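Local coordinates for protein glycosyltransferase (Streptomyces halstedii, PDB 3WAD) that is a GT-B-fold glycosyltransferase of the erythromycin CIII-like family, built from two domains that each carry a parallel beta-sheet, at residues A350-T362 / S384-Y396. Residues are numbered along the deposited sequence; the frame is centred on the assembly and turned at random.
Sequences AERFAERGAALVT and SFKAAAEQIQKEY
Arg356 and Glu395 meet end-on, a clear example of how the turn between a helix and a strand can be held against a later helix by charge at one end and apolar contacts at the other. Arg356 NH1 donates a hydrogen bond to Glu395 OE1 (2.8 Å) and Arg356 NH2 one to Glu395 OE2 (2.5 Å, short), both nearly straight. The guanidinium and carboxylate planes lie 20° apart, the nitrogens coming in on the syn side, somewhat tilted out of the carboxylate plane. OE2 receives a second N-H on its anti lone pair, from Gln391 NE2; together with the two arginine bonds this should limit the carboxylate's rotation. Bends at chi2 (-149°) and chi3 (45°) lay the guanidinium over Ile392, whose CG1 sits 3.9 Å above the centre of one face. Beyond it, Ile392 CD1 presses tightly on Ala358 CB (3.5 Å) and reaches the edge of the Phe353 ring.

Gly357, at positive phi, closes helix 346-355 in a Schellman motif. Its carbonyl oxygen accepts a CA-H...O contact from Phe385 and a hydrogen bond donated by a water that also bonds Ser384 OG and lies over one face of the Phe385 ring, offset toward the rim. The Phe385 and Leu360 side chains cross at about a right angle, with Phe385 CE1 3.8 Å from Leu360 CG.

Strand 359-361 borders strand 336-338 at one margin of the C-terminal domain's parallel sheet. Phe353 packs on that neighbouring strand and on helix 323-332, Phe385 and Leu360 meet helix 369-381, and Trp212 makes a cation-pi contact with Arg356.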
# COMPACT_ATOMS: atom_id res chain seq x y z
N ALA B 350 7.40 15.69 24.13
CA ALA B 350 8.74 16.29 24.06
C ALA B 350 9.51 16.10 25.39
O ALA B 350 10.68 15.70 25.40
CB ALA B 350 8.70 17.75 23.67
N GLU B 351 8.82 16.29 26.51
CA GLU B 351 9.47 16.18 27.83
C GLU B 351 9.85 14.76 28.12
O GLU B 351 10.92 14.54 28.67
CB GLU B 351 8.53 16.67 28.89
CG GLU B 351 9.16 17.32 30.06
CD GLU B 351 8.09 18.23 30.64
OE1 GLU B 351 7.24 18.65 29.78
OE2 GLU B 351 8.04 18.48 31.88
N ARG B 352 9.01 13.79 27.70
CA ARG B 352 9.36 12.36 27.84
C ARG B 352 10.69 12.01 27.13
O ARG B 352 11.53 11.36 27.70
CB ARG B 352 8.18 11.48 27.39
CG ARG B 352 7.36 10.86 28.56
CD ARG B 352 6.45 11.84 29.24
NE ARG B 352 7.10 12.62 30.31
CZ ARG B 352 6.67 13.80 30.73
NH1 ARG B 352 5.59 14.34 30.20
NH2 ARG B 352 7.31 14.45 31.69
N PHE B 353 10.88 12.47 25.90
CA PHE B 353 12.12 12.24 25.18
C PHE B 353 13.29 12.94 25.88
O PHE B 353 14.39 12.37 25.96
CB PHE B 353 12.03 12.81 23.77
CG PHE B 353 11.30 11.94 22.76
CD1 PHE B 353 10.13 12.42 22.15
CD2 PHE B 353 11.83 10.71 22.36
CE1 PHE B 353 9.45 11.65 21.22
CE2 PHE B 353 11.15 9.89 21.39
CZ PHE B 353 9.98 10.37 20.82
N ALA B 354 13.04 14.16 26.36
CA ALA B 354 14.10 14.96 27.01
C ALA B 354 14.60 14.21 28.26
O ALA B 354 15.81 14.09 28.44
CB ALA B 354 13.63 16.39 27.33
N GLU B 355 13.67 13.60 29.01
CA GLU B 355 14.01 12.88 30.24
C GLU B 355 14.85 11.63 30.01
O GLU B 355 15.50 11.18 30.90
CB GLU B 355 12.78 12.46 31.03
CG GLU B 355 12.00 13.58 31.59
CD GLU B 355 10.68 13.08 32.11
OE1 GLU B 355 10.33 11.91 31.82
OE2 GLU B 355 10.02 13.84 32.82
N ARG B 356 14.79 11.07 28.81
CA ARG B 356 15.54 9.88 28.48
C ARG B 356 16.90 10.27 27.85
O ARG B 356 17.76 9.43 27.54
CB ARG B 356 14.66 8.99 27.58
CG ARG B 356 13.42 8.46 28.35
CD ARG B 356 12.94 7.10 27.87
NE ARG B 356 14.02 6.12 27.67
CZ ARG B 356 13.86 4.89 27.19
NH1 ARG B 356 12.66 4.47 26.88
NH2 ARG B 356 14.90 4.05 27.03
N GLY B 357 17.11 11.57 27.70
CA GLY B 357 18.36 12.05 27.18
C GLY B 357 18.44 12.01 25.70
O GLY B 357 19.53 12.19 25.15
N ALA B 358 17.29 11.80 25.03
CA ALA B 358 17.21 11.58 23.56
C ALA B 358 16.91 12.85 22.78
O ALA B 358 17.04 12.87 21.56
CB ALA B 358 16.13 10.50 23.20
N ALA B 359 16.58 13.91 23.49
CA ALA B 359 16.15 15.12 22.85
C ALA B 359 16.49 16.37 23.70
O ALA B 359 16.65 16.27 24.90
CB ALA B 359 14.66 15.04 22.66
N LEU B 360 16.53 17.53 23.06
CA LEU B 360 16.57 18.80 23.75
C LEU B 360 15.33 19.56 23.32
O LEU B 360 14.90 19.40 22.22
CB LEU B 360 17.84 19.57 23.39
CG LEU B 360 19.11 19.00 24.02
CD1 LEU B 360 20.27 19.82 23.52
CD2 LEU B 360 18.99 19.01 25.56
N VAL B 361 14.73 20.34 24.20
CA VAL B 361 13.48 21.01 23.88
C VAL B 361 13.64 22.53 23.99
O VAL B 361 14.18 23.01 24.98
CB VAL B 361 12.30 20.57 24.88
CG1 VAL B 361 11.00 21.26 24.56
CG2 VAL B 361 12.10 19.02 24.89
N THR B 362 13.14 23.29 23.01
CA THR B 362 12.90 24.73 23.24
C THR B 362 11.46 25.10 23.04
O THR B 362 10.97 25.03 21.93
CB THR B 362 13.78 25.63 22.32
OG1 THR B 362 15.14 25.33 22.58
CG2 THR B 362 13.53 27.10 22.64
N SER B 384 25.94 11.19 24.11
CA SER B 384 24.93 10.68 24.99
C SER B 384 23.50 10.68 24.31
O SER B 384 22.74 9.71 24.44
CB SER B 384 24.93 11.48 26.26
OG SER B 384 24.29 12.72 26.07
N PHE B 385 23.17 11.76 23.60
CA PHE B 385 21.92 11.88 22.83
C PHE B 385 21.73 10.78 21.81
O PHE B 385 20.68 10.15 21.78
CB PHE B 385 21.81 13.27 22.19
CG PHE B 385 21.79 14.38 23.19
CD1 PHE B 385 20.64 14.65 23.90
CD2 PHE B 385 22.95 15.11 23.46
CE1 PHE B 385 20.62 15.63 24.79
CE2 PHE B 385 22.94 16.08 24.38
CZ PHE B 385 21.78 16.37 25.04
N LYS B 386 22.75 10.52 21.02
CA LYS B 386 22.70 9.38 20.13
C LYS B 386 22.44 8.07 20.89
O LYS B 386 21.62 7.25 20.44
CB LYS B 386 23.97 9.29 19.24
CG LYS B 386 24.00 8.10 18.27
CD LYS B 386 22.71 8.09 17.30
CE LYS B 386 22.80 7.05 16.13
NZ LYS B 386 21.65 7.23 15.16
N ALA B 387 23.14 7.82 22.00
CA ALA B 387 22.97 6.55 22.75
C ALA B 387 21.52 6.39 23.25
O ALA B 387 20.89 5.35 23.08
CB ALA B 387 23.97 6.47 23.95
N ALA B 388 21.00 7.44 23.85
CA ALA B 388 19.64 7.45 24.33
C ALA B 388 18.61 7.23 23.15
O ALA B 388 17.63 6.47 23.30
CB ALA B 388 19.38 8.76 25.00
N ALA B 389 18.87 7.84 21.99
CA ALA B 389 17.99 7.70 20.80
C ALA B 389 18.02 6.24 20.32
O ALA B 389 17.00 5.64 19.91
CB ALA B 389 18.45 8.64 19.68
N GLU B 390 19.21 5.66 20.35
CA GLU B 390 19.37 4.25 19.99
C GLU B 390 18.71 3.29 20.97
O GLU B 390 18.16 2.28 20.56
CB GLU B 390 20.82 3.93 19.80
CG GLU B 390 21.43 4.76 18.76
CD GLU B 390 22.15 3.91 17.77
OE1 GLU B 390 23.40 3.74 17.89
OE2 GLU B 390 21.44 3.37 16.89
N GLN B 391 18.72 3.63 22.24
CA GLN B 391 18.09 2.80 23.25
C GLN B 391 16.58 2.79 22.99
O GLN B 391 15.89 1.74 23.07
CB GLN B 391 18.38 3.37 24.68
CG GLN B 391 17.76 2.55 25.82
CD GLN B 391 18.05 1.04 25.64
OE1 GLN B 391 19.14 0.66 25.20
NE2 GLN B 391 17.08 0.19 26.00
N ILE B 392 16.05 3.99 22.79
CA ILE B 392 14.65 4.15 22.37
C ILE B 392 14.30 3.27 21.14
O ILE B 392 13.23 2.62 21.13
CB ILE B 392 14.27 5.67 22.21
CG1 ILE B 392 14.49 6.31 23.59
CG2 ILE B 392 12.82 5.82 21.70
CD1 ILE B 392 14.09 7.73 23.77
N GLN B 393 15.19 3.26 20.16
CA GLN B 393 15.00 2.53 18.91
C GLN B 393 14.95 1.02 19.16
O GLN B 393 14.08 0.34 18.63
CB GLN B 393 16.10 2.88 17.91
CG GLN B 393 16.07 2.13 16.54
CD GLN B 393 17.40 2.33 15.77
OE1 GLN B 393 18.44 2.52 16.36
NE2 GLN B 393 17.35 2.29 14.47
N LYS B 394 15.88 0.54 20.01
CA LYS B 394 15.89 -0.86 20.46
C LYS B 394 14.55 -1.32 21.10
O LYS B 394 14.03 -2.35 20.68
CB LYS B 394 17.14 -1.10 21.35
CG LYS B 394 17.15 -2.39 22.13
CD LYS B 394 18.38 -2.46 23.11
CE LYS B 394 18.36 -3.81 23.88
NZ LYS B 394 19.67 -4.58 23.81
N GLU B 395 13.99 -0.56 22.02
CA GLU B 395 12.73 -0.86 22.65
C GLU B 395 11.53 -0.76 21.70
O GLU B 395 10.48 -1.42 21.89
CB GLU B 395 12.48 0.13 23.81
CG GLU B 395 13.56 0.07 24.94
CD GLU B 395 13.49 1.23 25.91
OE1 GLU B 395 12.40 1.74 26.18
OE2 GLU B 395 14.54 1.64 26.44
N TYR B 396 11.64 0.12 20.69
CA TYR B 396 10.61 0.20 19.66
C TYR B 396 10.71 -1.05 18.74
O TYR B 396 9.68 -1.65 18.38
CB TYR B 396 10.84 1.50 18.86
CG TYR B 396 10.21 1.52 17.46
CD1 TYR B 396 8.94 2.03 17.24
CD2 TYR B 396 10.92 1.10 16.38
CE1 TYR B 396 8.36 2.07 15.93
CE2 TYR B 396 10.37 1.14 15.08
CZ TYR B 396 9.12 1.63 14.87
OH TYR B 396 8.62 1.68 13.59
O HOH W 1 21.56 12.78 26.55